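Local coordinates for glutamate--tRNA ligase (Elizabethkingia anophelis, PDB 6B1Z), which catalyses the ATP-dependent joining of glutamate to its cognate tRNA, as a class I aminoacyl-tRNA synthetase with an anticodon-binding domain, at residues A137-R143 / T195-K199; M173-I179 / S190-L196; E299-L303 / A351-N355; E370-L375 / V401-Y405. All coordinates share one frame; numbering follows the deposited sequence. Where two conformers were deposited one is given.

Interaction 1 (A137-R143 / T195-K199); sequences AYNYETR and TLDDK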
loop_
_atom_site.group_PDB
_atom_site.type_symbol
_atom_site.label_atom_id
_atom_site.label_comp_id
_atom_site.label_asym_id
_atom_site.label_seq_id
_atom_site.Cartn_x
_atom_site.Cartn_y
_atom_site.Cartn_z
ATOM N N ALA A 137 26.729 19.892 10.168
ATOM C CA ALA A 137 25.378 20.349 10.465
ATOM C C ALA A 137 25.410 21.858 10.640
ATOM O O ALA A 137 26.280 22.384 11.337
ATOM C CB ALA A 137 24.812 19.690 11.731
ATOM N N TYR A 138 24.481 22.549 9.984
ATOM C CA TYR A 138 24.310 23.988 10.161
ATOM C C TYR A 138 23.564 24.191 11.472
ATOM O O TYR A 138 22.364 23.904 11.554
ATOM C CB TYR A 138 23.528 24.553 8.974
ATOM C CG TYR A 138 23.828 26.000 8.595
ATOM C CD1 TYR A 138 23.691 27.031 9.518
ATOM C CD2 TYR A 138 24.224 26.329 7.294
ATOM C CE1 TYR A 138 23.949 28.360 9.164
ATOM C CE2 TYR A 138 24.480 27.647 6.928
ATOM C CZ TYR A 138 24.353 28.656 7.875
ATOM O OH TYR A 138 24.609 29.952 7.506
ATOM N N ASN A 139 24.256 24.650 12.512
ATOM C CA ASN A 139 23.680 24.608 13.855
ATOM C C ASN A 139 24.335 25.683 14.718
ATOM O O ASN A 139 25.081 26.536 14.224
ATOM C CB ASN A 139 23.831 23.204 14.463
ATOM C CG ASN A 139 25.291 22.788 14.636
ATOM O OD1 ASN A 139 26.210 23.597 14.468
ATOM N ND2 ASN A 139 25.504 21.525 14.982
ATOM N N TYR A 140 24.070 25.632 16.024
ATOM C CA TYR A 140 24.637 26.635 16.921
ATOM C C TYR A 140 26.160 26.669 16.833
ATOM O O TYR A 140 26.765 27.746 16.885
ATOM C CB TYR A 140 24.188 26.362 18.359
ATOM C CG TYR A 140 24.553 27.488 19.295
ATOM C CD1 TYR A 140 25.833 27.578 19.825
ATOM C CD2 TYR A 140 23.625 28.472 19.633
ATOM C CE1 TYR A 140 26.180 28.605 20.666
ATOM C CE2 TYR A 140 23.969 29.514 20.473
ATOM C CZ TYR A 140 25.247 29.565 20.990
ATOM O OH TYR A 140 25.627 30.588 21.838
ATOM N N GLU A 141 26.793 25.501 16.696
ATOM C CA GLU A 141 28.252 25.404 16.683
ATOM C C GLU A 141 28.882 26.010 15.436
ATOM O O GLU A 141 30.001 26.540 15.511
ATOM C CB GLU A 141 28.668 23.940 16.786
ATOM C CG GLU A 141 28.451 23.327 18.157
ATOM C CD GLU A 141 28.847 21.861 18.193
ATOM O OE1 GLU A 141 28.683 21.164 17.161
ATOM O OE2 GLU A 141 29.324 21.408 19.256
ATOM N N THR A 142 28.214 25.912 14.284
ATOM C CA THR A 142 28.803 26.314 13.012
ATOM C C THR A 142 28.252 27.623 12.467
ATOM O O THR A 142 28.849 28.188 11.542
ATOM C CB THR A 142 28.607 25.221 11.938
ATOM O OG1 THR A 142 27.206 24.957 11.747
ATOM C CG2 THR A 142 29.290 23.913 12.338
ATOM N N ARG A 143 27.127 28.121 12.994
ATOM C CA ARG A 143 26.508 29.244 12.298
ATOM C C ARG A 143 27.389 30.488 12.335
ATOM O O ARG A 143 27.357 31.292 11.399
ATOM C CB ARG A 143 25.110 29.532 12.858
ATOM C CG ARG A 143 25.083 30.143 14.229
ATOM C CD ARG A 143 23.661 30.607 14.576
ATOM N NE ARG A 143 22.759 29.514 14.920
ATOM C CZ ARG A 143 22.156 29.383 16.101
ATOM N NH1 ARG A 143 22.374 30.281 17.068
ATOM N NH2 ARG A 143 21.330 28.361 16.318
ATOM N N THR A 195 21.427 18.968 19.787
ATOM C CA THR A 195 21.492 17.877 18.821
ATOM C C THR A 195 20.779 18.202 17.513
ATOM O O THR A 195 20.773 17.360 16.602
ATOM C CB THR A 195 20.883 16.586 19.409
ATOM O OG1 THR A 195 19.462 16.728 19.536
ATOM C CG2 THR A 195 21.492 16.235 20.777
ATOM N N LEU A 196 20.174 19.382 17.397
ATOM C CA LEU A 196 19.313 19.731 16.274
ATOM C C LEU A 196 19.953 20.831 15.434
ATOM O O LEU A 196 20.890 21.513 15.862
ATOM C CB LEU A 196 17.937 20.168 16.782
ATOM C CG LEU A 196 17.240 19.170 17.715
ATOM C CD1 LEU A 196 15.933 19.758 18.227
ATOM C CD2 LEU A 196 17.013 17.814 17.003
ATOM N N ASP A 197 19.435 21.028 14.218
ATOM C CA ASP A 197 20.039 21.912 13.229
ATOM C C ASP A 197 19.151 23.112 12.938
ATOM O O ASP A 197 17.933 23.088 13.179
ATOM C CB ASP A 197 20.308 21.173 11.914
ATOM C CG ASP A 197 21.140 19.928 12.104
ATOM O OD1 ASP A 197 21.860 19.850 13.115
ATOM O OD2 ASP A 197 21.079 19.031 11.236
ATOM N N ASP A 198 19.774 24.153 12.378
ATOM C CA ASP A 198 19.096 25.380 11.956
ATOM C C ASP A 198 18.440 25.149 10.588
ATOM O O ASP A 198 18.898 25.651 9.556
ATOM C CB ASP A 198 20.089 26.537 11.853
ATOM C CG ASP A 198 20.679 26.983 13.199
ATOM O OD1 ASP A 198 20.211 26.558 14.270
ATOM O OD2 ASP A 198 21.637 27.790 13.137
ATOM N N LYS A 199 17.343 24.384 10.583
ATOM C CA LYS A 199 16.784 23.919 9.320
ATOM C C LYS A 199 16.266 25.084 8.489
ATOM O O LYS A 199 15.766 26.083 9.011
ATOM C CB LYS A 199 15.651 22.913 9.555
ATOM C CG LYS A 199 16.135 21.564 10.124
ATOM C CD LYS A 199 15.370 20.368 9.515
ATOM C CE LYS A 199 16.042 19.026 9.854
ATOM N NZ LYS A 199 15.206 18.176 10.769
HETATM O O HOH W 1 23.304 19.946 15.912
HETATM O O HOH W 2 22.205 23.652 17.388
#
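Arg143 meets Asp198 side-on, the two-pronged form of an arginine–carboxylate salt bridge. Arg143 NE lies 2.7 Å from Asp198 OD2 and Arg143 NH2 lies 2.9 Å from Asp198 OD1; each oxygen offers its syn lone pair, and the guanidinium and carboxylate planes are only 25° apart. The arginine reaches this position with CG wedged between its backbone N and carbonyl carbon (chi1 72°) and a second bend at chi3, which folds the guanidinium back so that one face lies over Tyr140 CA. Asp198 is also held by its backbone: its N donates to Tyr138 O at 2.7 Å, in the carbonyl plane. Two waters extend the contact, one linking Asn139 ND2 and the other Tyr140 N to Leu196 O. Within 137-143, Asn139 OD1 accepts from Thr142 N (3.1 Å), an Asx motif in the turn that precedes Arg143. The carboxylate has further donors in Tyr113 OH and Met173 N. With a buried arginine paired to a buried aspartate and each carboxylate oxygen accepting two hydrogen bonds, the two charges probably compensate each other, and Asp198 probably stays ionised in this loop-to-loop contact of the catalytic domain.

Interaction 2 (M173-I179 / S190-L196); sequences MPLDRII and SVNTNTL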
loop_
_atom_site.group_PDB
_atom_site.type_symbol
_atom_site.label_atom_id
_atom_site.label_comp_id
_atom_site.label_asym_id
_atom_site.label_seq_id
_atom_site.Cartn_x
_atom_site.Cartn_y
_atom_site.Cartn_z
ATOM N N MET A 173 18.079 27.514 16.103
ATOM C CA MET A 173 17.929 26.536 17.176
ATOM C C MET A 173 18.396 27.144 18.492
ATOM O O MET A 173 19.510 27.688 18.554
ATOM C CB MET A 173 18.738 25.271 16.910
ATOM C CG MET A 173 17.938 24.136 16.369
ATOM S SD MET A 173 16.651 23.571 17.505
ATOM C CE MET A 173 15.617 22.816 16.238
ATOM N N PRO A 174 17.581 27.080 19.549
ATOM C CA PRO A 174 18.013 27.563 20.865
ATOM C C PRO A 174 19.275 26.865 21.351
ATOM O O PRO A 174 19.547 25.712 21.004
ATOM C CB PRO A 174 16.821 27.223 21.775
ATOM C CG PRO A 174 15.635 27.171 20.855
ATOM C CD PRO A 174 16.158 26.678 19.520
ATOM N N LEU A 175 20.042 27.590 22.168
ATOM C CA LEU A 175 21.201 27.033 22.867
ATOM C C LEU A 175 20.762 26.161 24.047
ATOM O O LEU A 175 20.076 26.636 24.959
ATOM C CB LEU A 175 22.106 28.169 23.342
ATOM C CG LEU A 175 23.329 27.761 24.189
ATOM C CD1 LEU A 175 24.221 26.808 23.411
ATOM C CD2 LEU A 175 24.112 28.972 24.659
ATOM N N ASP A 176 21.174 24.885 24.033
ATOM C CA ASP A 176 21.118 24.011 25.208
ATOM C C ASP A 176 19.760 24.067 25.915
ATOM O O ASP A 176 19.645 24.353 27.107
ATOM C CB ASP A 176 22.259 24.377 26.166
ATOM C CG ASP A 176 22.428 23.382 27.307
ATOM O OD1 ASP A 176 21.887 22.266 27.225
ATOM O OD2 ASP A 176 23.098 23.727 28.317
ATOM N N ARG A 177 18.711 23.778 25.146
ATOM C CA ARG A 177 17.358 23.780 25.666
ATOM C C ARG A 177 16.796 22.369 25.574
ATOM O O ARG A 177 16.954 21.706 24.542
ATOM C CB ARG A 177 16.497 24.782 24.888
ATOM C CG ARG A 177 15.083 24.889 25.428
ATOM C CD ARG A 177 14.285 25.976 24.697
ATOM N NE ARG A 177 12.869 25.792 24.981
ATOM C CZ ARG A 177 11.901 26.463 24.359
ATOM N NH1 ARG A 177 12.216 27.403 23.476
ATOM N NH2 ARG A 177 10.629 26.209 24.643
ATOM N N ILE A 178 16.156 21.912 26.652
ATOM C CA ILE A 178 15.527 20.595 26.674
ATOM C C ILE A 178 14.079 20.738 26.221
ATOM O O ILE A 178 13.308 21.494 26.821
ATOM C CB ILE A 178 15.603 19.970 28.071
ATOM C CG1 ILE A 178 17.059 19.773 28.462
ATOM C CG2 ILE A 178 14.843 18.649 28.089
ATOM C CD1 ILE A 178 17.247 19.371 29.902
ATOM N N ILE A 179 13.720 20.031 25.154
ATOM C CA ILE A 179 12.358 20.002 24.640
ATOM C C ILE A 179 11.718 18.705 25.114
ATOM O O ILE A 179 12.230 17.614 24.831
ATOM C CB ILE A 179 12.340 20.093 23.106
ATOM C CG1 ILE A 179 13.216 21.250 22.599
ATOM C CG2 ILE A 179 10.902 20.246 22.615
ATOM C CD1 ILE A 179 12.829 22.611 23.145
ATOM N N SER A 190 12.514 13.327 25.625
ATOM C CA SER A 190 13.121 14.648 25.627
ATOM C C SER A 190 14.300 14.702 24.669
ATOM O O SER A 190 14.995 13.701 24.456
ATOM C CB SER A 190 13.606 15.038 27.026
ATOM O OG SER A 190 12.538 14.998 27.958
ATOM N N VAL A 191 14.528 15.889 24.111
ATOM C CA VAL A 191 15.567 16.162 23.111
ATOM C C VAL A 191 16.250 17.475 23.486
ATOM O O VAL A 191 15.549 18.461 23.733
ATOM C CB VAL A 191 14.943 16.287 21.701
ATOM C CG1 VAL A 191 15.948 16.820 20.654
ATOM C CG2 VAL A 191 14.299 14.965 21.255
ATOM N N ASN A 192 17.579 17.522 23.475
ATOM C CA ASN A 192 18.283 18.785 23.643
ATOM C C ASN A 192 18.484 19.441 22.280
ATOM O O ASN A 192 18.918 18.790 21.321
ATOM C CB ASN A 192 19.630 18.567 24.349
ATOM C CG ASN A 192 20.254 19.876 24.826
ATOM O OD1 ASN A 192 20.634 20.723 24.019
ATOM N ND2 ASN A 192 20.347 20.044 26.141
ATOM N N THR A 193 18.189 20.743 22.200
ATOM C CA THR A 193 18.354 21.460 20.939
ATOM C C THR A 193 19.791 21.449 20.417
ATOM O O THR A 193 20.001 21.677 19.223
ATOM C CB THR A 193 17.863 22.907 21.081
ATOM O OG1 THR A 193 18.519 23.554 22.183
ATOM C CG2 THR A 193 16.385 22.922 21.329
ATOM N N ASN A 194 20.783 21.204 21.280
ATOM C CA ASN A 194 22.146 21.101 20.777
ATOM C C ASN A 194 22.331 19.947 19.797
ATOM O O ASN A 194 23.326 19.932 19.062
ATOM C CB ASN A 194 23.131 20.920 21.934
ATOM C CG ASN A 194 23.324 22.171 22.763
ATOM O OD1 ASN A 194 22.915 23.263 22.384
ATOM N ND2 ASN A 194 23.971 22.008 23.912
ATOM N N THR A 195 21.427 18.968 19.787
ATOM C CA THR A 195 21.492 17.877 18.821
ATOM C C THR A 195 20.779 18.202 17.513
ATOM O O THR A 195 20.773 17.360 16.602
ATOM C CB THR A 195 20.883 16.586 19.409
ATOM O OG1 THR A 195 19.462 16.728 19.536
ATOM C CG2 THR A 195 21.492 16.235 20.777
ATOM N N LEU A 196 20.174 19.382 17.397
ATOM C CA LEU A 196 19.313 19.731 16.274
ATOM C C LEU A 196 19.953 20.831 15.434
ATOM O O LEU A 196 20.890 21.513 15.862
ATOM C CB LEU A 196 17.937 20.168 16.782
ATOM C CG LEU A 196 17.240 19.170 17.715
ATOM C CD1 LEU A 196 15.933 19.758 18.227
ATOM C CD2 LEU A 196 17.013 17.814 17.003
HETATM O O HOH W 3 21.849 24.598 20.002
#
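Thr193 and Asn192 on one side, Pro174 and Asp176 to Ile179 on the other, close the open end of the beta hairpin formed by strands 178-183 and 187-192 in the catalytic domain. The regular part is antiparallel: Ile178 faces Asn192 in a non-hydrogen-bonded pair, and Ile179 and Val191 form a hydrogen-bonded pair, with Ile179 N 2.8 Å from Val191 O and the reverse bond completing it. One more backbone bond, Thr193 N to Arg177 O, carries the pairing to where segment 190-196 turns into a 3-10 segment.

Beyond that point side chains take over the pairing. Thr193 OG1 donates to Pro174 O at 2.7 Å, above the carbonyl plane, and accepts from Arg177 N; chi1 of 54° sets the hydroxyl between its own backbone N and carbonyl carbon, facing both partners. Asn194 OD1 takes the Asp176 N-H, while Asn192 ND2 reaches Asp176 OD1 at 2.9 Å with the amide and carboxylate nearly coplanar. Asn192 OD1 meanwhile accepts from Asn194 N, an Asx turn that fixes the amide's rotation.

Apolar packing lies toward helix 236-246, where Leu241 touches both Met173 and Ile179. Ile179 CG1 lies 3.8 Å from Thr193 CG2, and the bent Met173 chain lays its CE 3.6 Å from Leu196 CB.

Interaction 3 (E299-L303 / A351-N355); sequences EEGYL and AKWFN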
loop_
_atom_site.group_PDB
_atom_site.type_symbol
_atom_site.label_atom_id
_atom_site.label_comp_id
_atom_site.label_asym_id
_atom_site.label_seq_id
_atom_site.Cartn_x
_atom_site.Cartn_y
_atom_site.Cartn_z
ATOM N N GLU A 299 -3.958 -4.575 -9.831
ATOM C CA GLU A 299 -3.827 -5.280 -11.096
ATOM C C GLU A 299 -3.358 -6.717 -10.908
ATOM O O GLU A 299 -3.629 -7.558 -11.776
ATOM C CB GLU A 299 -2.874 -4.514 -12.008
ATOM C CG GLU A 299 -3.430 -3.159 -12.477
ATOM C CD GLU A 299 -3.131 -1.999 -11.520
ATOM O OE1 GLU A 299 -2.769 -2.236 -10.348
ATOM O OE2 GLU A 299 -3.229 -0.831 -11.965
ATOM N N GLU A 300 -2.686 -7.015 -9.793
ATOM C CA GLU A 300 -2.298 -8.385 -9.472
ATOM C C GLU A 300 -3.452 -9.199 -8.906
ATOM O O GLU A 300 -3.266 -10.386 -8.614
ATOM C CB GLU A 300 -1.128 -8.389 -8.477
ATOM C CG GLU A 300 0.198 -7.967 -9.103
ATOM C CD GLU A 300 0.656 -8.920 -10.197
ATOM O OE1 GLU A 300 0.640 -10.143 -9.964
ATOM O OE2 GLU A 300 1.015 -8.448 -11.295
ATOM N N GLY A 301 -4.636 -8.617 -8.759
ATOM C CA GLY A 301 -5.798 -9.376 -8.339
ATOM C C GLY A 301 -6.122 -9.329 -6.863
ATOM O O GLY A 301 -6.972 -10.110 -6.410
ATOM N N TYR A 302 -5.494 -8.435 -6.099
ATOM C CA TYR A 302 -5.861 -8.287 -4.693
ATOM C C TYR A 302 -7.172 -7.523 -4.590
ATOM O O TYR A 302 -7.359 -6.496 -5.249
ATOM C CB TYR A 302 -4.754 -7.577 -3.899
ATOM C CG TYR A 302 -3.540 -8.446 -3.647
ATOM C CD1 TYR A 302 -2.533 -8.569 -4.601
ATOM C CD2 TYR A 302 -3.397 -9.145 -2.444
ATOM C CE1 TYR A 302 -1.415 -9.350 -4.377
ATOM C CE2 TYR A 302 -2.266 -9.942 -2.212
ATOM C CZ TYR A 302 -1.298 -10.045 -3.182
ATOM O OH TYR A 302 -0.183 -10.832 -2.965
ATOM N N LEU A 303 -8.110 -8.063 -3.820
ATOM C CA LEU A 303 -9.398 -7.419 -3.641
ATOM C C LEU A 303 -9.215 -6.244 -2.684
ATOM O O LEU A 303 -8.491 -6.373 -1.701
ATOM C CB LEU A 303 -10.410 -8.416 -3.074
ATOM C CG LEU A 303 -10.587 -9.683 -3.919
ATOM C CD1 LEU A 303 -11.353 -10.734 -3.127
ATOM C CD2 LEU A 303 -11.290 -9.350 -5.225
ATOM N N ALA A 351 -0.949 -11.436 3.376
ATOM C CA ALA A 351 -1.688 -10.717 2.341
ATOM C C ALA A 351 -2.443 -11.684 1.438
ATOM O O ALA A 351 -3.609 -11.440 1.083
ATOM C CB ALA A 351 -0.729 -9.851 1.531
ATOM N N LYS A 352 -1.810 -12.807 1.086
ATOM C CA LYS A 352 -2.477 -13.795 0.250
ATOM C C LYS A 352 -3.592 -14.498 1.014
ATOM O O LYS A 352 -4.653 -14.789 0.451
ATOM C CB LYS A 352 -1.446 -14.786 -0.284
ATOM C CG LYS A 352 -0.531 -14.112 -1.305
ATOM C CD LYS A 352 0.621 -14.979 -1.736
ATOM C CE LYS A 352 1.364 -14.326 -2.881
ATOM N NZ LYS A 352 2.580 -15.119 -3.244
ATOM N N TRP A 353 -3.372 -14.762 2.303
ATOM C CA TRP A 353 -4.414 -15.389 3.120
ATOM C C TRP A 353 -5.647 -14.499 3.194
ATOM O O TRP A 353 -6.770 -14.980 3.027
ATOM C CB TRP A 353 -3.886 -15.689 4.522
ATOM C CG TRP A 353 -4.922 -16.230 5.493
ATOM C CD1 TRP A 353 -5.278 -17.544 5.672
ATOM C CD2 TRP A 353 -5.701 -15.472 6.437
ATOM N NE1 TRP A 353 -6.221 -17.648 6.678
ATOM C CE2 TRP A 353 -6.501 -16.393 7.157
ATOM C CE3 TRP A 353 -5.804 -14.108 6.740
ATOM C CZ2 TRP A 353 -7.392 -15.993 8.155
ATOM C CZ3 TRP A 353 -6.691 -13.711 7.743
ATOM C CH2 TRP A 353 -7.470 -14.653 8.437
ATOM N N PHE A 354 -5.453 -13.200 3.444
ATOM C CA PHE A 354 -6.582 -12.270 3.432
ATOM C C PHE A 354 -7.321 -12.318 2.100
ATOM O O PHE A 354 -8.561 -12.324 2.077
ATOM C CB PHE A 354 -6.116 -10.839 3.719
ATOM C CG PHE A 354 -6.086 -10.480 5.184
ATOM C CD1 PHE A 354 -7.267 -10.347 5.921
ATOM C CD2 PHE A 354 -4.879 -10.239 5.823
ATOM C CE1 PHE A 354 -7.234 -10.004 7.275
ATOM C CE2 PHE A 354 -4.838 -9.885 7.166
ATOM C CZ PHE A 354 -6.011 -9.763 7.899
ATOM N N ASN A 355 -6.587 -12.326 0.980
ATOM C CA ASN A 355 -7.251 -12.360 -0.323
ATOM C C ASN A 355 -8.091 -13.620 -0.457
ATOM O O ASN A 355 -9.243 -13.568 -0.908
ATOM C CB ASN A 355 -6.251 -12.269 -1.482
ATOM C CG ASN A 355 -6.812 -11.426 -2.643
ATOM O OD1 ASN A 355 -7.217 -10.282 -2.433
ATOM N ND2 ASN A 355 -6.905 -12.011 -3.841
#
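Asn355 OD1 receives the N-H of Leu303 at 2.8 Å, in the amide plane and on a lone pair, with a nearly straight N-H...O angle of 166°. The contact joins helix 348-361 to the loop leading into helix 304-312: Asn355 lies on the first helix, and Leu303 is the N-cap residue of the second, so a single buried amide ties one to the start of the other. The other end of that amide is used as well. Asn355 ND2 donates to Gly301 O at 3.2 Å, a less regular bond in which the acceptor is tilted from the amide plane, and ND2 has a further acceptor in Thr399 O. The side chain thus bonds to the backbone of both neighbours of Tyr302; an acceptor at one end and a donor at the other favour this orientation of the amide. Gly301 has backbone angles at which a side chain would be jammed against the preceding carbonyl O.

Tyr302, whose neighbours supply the two bonded backbone groups, turns its ring toward Ala351 and Lys352, with CG anti to its carbonyl carbon (chi1 -73°). The ring plane stands 52° from the Asn355 amide. Tyr297 and Phe400 meet the same ring edge-to-face. Tyr302 CE2 packs 4.0 Å from Ala351 CB, and Ala351 O lies at the ring edge.

Interaction 4 (E370-L375 / V401-Y405); sequences EFKKVL and VKDIY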
loop_
_atom_site.group_PDB
_atom_site.type_symbol
_atom_site.label_atom_id
_atom_site.label_comp_id
_atom_site.label_asym_id
_atom_site.label_seq_id
_atom_site.Cartn_x
_atom_site.Cartn_y
_atom_site.Cartn_z
ATOM N N GLU A 370 -14.461 -10.794 -13.643
ATOM C CA GLU A 370 -13.013 -10.938 -13.726
ATOM C C GLU A 370 -12.630 -12.298 -14.295
ATOM O O GLU A 370 -11.675 -12.403 -15.073
ATOM C CB GLU A 370 -12.373 -10.717 -12.355
ATOM C CG GLU A 370 -10.833 -10.762 -12.384
ATOM C CD GLU A 370 -10.205 -9.641 -13.229
ATOM O OE1 GLU A 370 -10.854 -8.587 -13.439
ATOM O OE2 GLU A 370 -9.057 -9.824 -13.694
ATOM N N PHE A 371 -13.375 -13.350 -13.944
ATOM C CA PHE A 371 -13.065 -14.663 -14.493
ATOM C C PHE A 371 -13.204 -14.668 -16.012
ATOM O O PHE A 371 -12.356 -15.224 -16.720
ATOM C CB PHE A 371 -13.960 -15.729 -13.861
ATOM C CG PHE A 371 -13.660 -17.128 -14.322
ATOM C CD1 PHE A 371 -12.390 -17.673 -14.160
ATOM C CD2 PHE A 371 -14.650 -17.915 -14.882
ATOM C CE1 PHE A 371 -12.114 -18.976 -14.582
ATOM C CE2 PHE A 371 -14.388 -19.217 -15.295
ATOM C CZ PHE A 371 -13.106 -19.749 -15.141
ATOM N N LYS A 372 -14.270 -14.051 -16.533
ATOM C CA LYS A 372 -14.443 -13.995 -17.980
ATOM C C LYS A 372 -13.334 -13.197 -18.648
ATOM O O LYS A 372 -12.965 -13.492 -19.794
ATOM C CB LYS A 372 -15.815 -13.397 -18.323
ATOM C CG LYS A 372 -16.974 -14.357 -18.031
ATOM C CD LYS A 372 -18.322 -13.744 -18.363
ATOM C CE LYS A 372 -18.460 -13.508 -19.859
ATOM N NZ LYS A 372 -19.884 -13.251 -20.248
ATOM N N LYS A 373 -12.825 -12.170 -17.965
ATOM C CA LYS A 373 -11.694 -11.406 -18.479
ATOM C C LYS A 373 -10.453 -12.287 -18.576
ATOM O O LYS A 373 -9.745 -12.270 -19.589
ATOM C CB LYS A 373 -11.451 -10.199 -17.572
ATOM C CG LYS A 373 -10.384 -9.214 -18.020
ATOM C CD LYS A 373 -10.447 -7.971 -17.136
ATOM C CE LYS A 373 -9.420 -6.923 -17.538
ATOM N NZ LYS A 373 -8.031 -7.400 -17.315
ATOM N N VAL A 374 -10.195 -13.097 -17.546
ATOM C CA VAL A 374 -9.053 -14.012 -17.611
ATOM C C VAL A 374 -9.223 -15.007 -18.756
ATOM O O VAL A 374 -8.279 -15.272 -19.514
ATOM C CB VAL A 374 -8.849 -14.720 -16.257
ATOM C CG1 VAL A 374 -7.736 -15.768 -16.349
ATOM C CG2 VAL A 374 -8.518 -13.706 -15.169
ATOM N N LEU A 375 -10.433 -15.560 -18.920
ATOM C CA LEU A 375 -10.662 -16.500 -20.009
ATOM C C LEU A 375 -10.396 -15.844 -21.358
ATOM O O LEU A 375 -9.723 -16.422 -22.223
ATOM C CB LEU A 375 -12.093 -17.048 -19.950
ATOM C CG LEU A 375 -12.451 -17.910 -18.730
ATOM C CD1 LEU A 375 -13.814 -18.568 -18.912
ATOM C CD2 LEU A 375 -11.399 -18.959 -18.474
ATOM N N VAL A 401 -8.589 -14.718 -8.481
ATOM C CA VAL A 401 -9.552 -15.201 -9.477
ATOM C C VAL A 401 -8.846 -15.908 -10.632
ATOM O O VAL A 401 -9.334 -16.930 -11.136
ATOM C CB VAL A 401 -10.439 -14.046 -9.977
ATOM C CG1 VAL A 401 -11.269 -14.491 -11.187
ATOM C CG2 VAL A 401 -11.325 -13.567 -8.863
ATOM N N LYS A 402 -7.669 -15.414 -11.049
ATOM C CA LYS A 402 -6.976 -16.033 -12.178
ATOM C C LYS A 402 -6.607 -17.489 -11.898
ATOM O O LYS A 402 -6.463 -18.277 -12.840
ATOM C CB LYS A 402 -5.718 -15.234 -12.542
ATOM C CG LYS A 402 -4.555 -15.394 -11.557
ATOM C CD LYS A 402 -3.376 -14.484 -11.900
ATOM C CE LYS A 402 -2.615 -14.098 -10.627
ATOM N NZ LYS A 402 -1.859 -12.803 -10.748
ATOM N N ASP A 403 -6.450 -17.865 -10.616
ATOM C CA ASP A 403 -6.124 -19.250 -10.264
ATOM C C ASP A 403 -7.211 -20.210 -10.729
ATOM O O ASP A 403 -6.927 -21.382 -11.001
ATOM C CB ASP A 403 -5.974 -19.428 -8.746
ATOM C CG ASP A 403 -4.877 -18.590 -8.136
ATOM O OD1 ASP A 403 -4.026 -18.046 -8.868
ATOM O OD2 ASP A 403 -4.879 -18.511 -6.885
ATOM N N ILE A 404 -8.463 -19.743 -10.785
ATOM C CA ILE A 404 -9.564 -20.603 -11.208
ATOM C C ILE A 404 -9.360 -21.092 -12.643
ATOM O O ILE A 404 -9.722 -22.230 -12.979
ATOM C CB ILE A 404 -10.895 -19.846 -11.043
ATOM C CG1 ILE A 404 -11.118 -19.491 -9.569
ATOM C CG2 ILE A 404 -12.083 -20.695 -11.562
ATOM C CD1 ILE A 404 -12.343 -18.608 -9.331
ATOM N N TYR A 405 -8.762 -20.265 -13.502
ATOM C CA TYR A 405 -8.365 -20.754 -14.820
ATOM C C TYR A 405 -7.022 -21.477 -14.779
ATOM O O TYR A 405 -6.893 -22.600 -15.282
ATOM C CB TYR A 405 -8.289 -19.604 -15.827
ATOM C CG TYR A 405 -7.715 -20.080 -17.151
ATOM C CD1 TYR A 405 -8.465 -20.875 -18.005
ATOM C CD2 TYR A 405 -6.406 -19.774 -17.513
ATOM C CE1 TYR A 405 -7.940 -21.336 -19.195
ATOM C CE2 TYR A 405 -5.866 -20.238 -18.700
ATOM C CZ TYR A 405 -6.643 -21.016 -19.538
ATOM O OH TYR A 405 -6.117 -21.481 -20.726
#
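Segments 370-375 and 401-405 pack as two helices whose axes approach to 8.9 Å and cross at -48°, running in broadly similar directions. Val401 opens the contact, its CG1 lodging against the backbone of 370-375 at 3.7 Å from Phe371 N. The same methyl touches Phe371 CB and the bent aliphatic part of the exposed Glu370, whose CG lies 3.9 Å away.

Phe371 sends its ring across the interface. With CG anti to the backbone N (chi1 -177°), the ring reaches the second helix, where its CE1 comes to 3.5 Å from Ile404 CG2; the two side chains meet at about a right angle. Tyr405 N lies at the edge of this ring, close to its plane, while Leu375 CG covers part of one face from within the same helix.

This is helix packing within the anticodon-binding domain, which is probably all-helical, as in bacterial relatives. Helix 384-394 adds to the core, with Ile390 touching both Phe371 and Ile404.

Val374 stands at the middle of the contact and divides its methyls between two residues. CG1 lies 3.9 Å from Tyr405 CB, and CG2 reaches the base of Lys402, whose chain then leads away. Tyr405 has chi1 of 173°, which carries its ring alongside helix 364-377, in that helix's N-to-C direction, to Leu375; there Leu375 CD2 approaches Tyr405 CD1 at 3.5 Å. The phenol is held beyond the contact by a hydrogen bond between Tyr405 OH and His413 NE2.

How the interactions relate
The four contacts form two pairs far apart on an elongated chain. Interactions 1 and 2 share Thr195 and Leu196, and their centres are 10 Å apart; Met173 joins them, its O 3.0 Å from Arg143 NH2 and its N 3.0 Å from Asp198 OD1, so probable hydrogen bonds link the salt bridge of interaction 1 to the loop that leads into the hairpin of interaction 2. Interactions 3 and 4 have centres 14 Å apart and involve the consecutive helices 348-361 and 364-377. Between the pairs, interactions 2 and 3 are about 47 Å apart, centre to centre. Interaction 3 probably sits near the junction of the catalytic and anticodon-binding parts, which meet around helix 348-361.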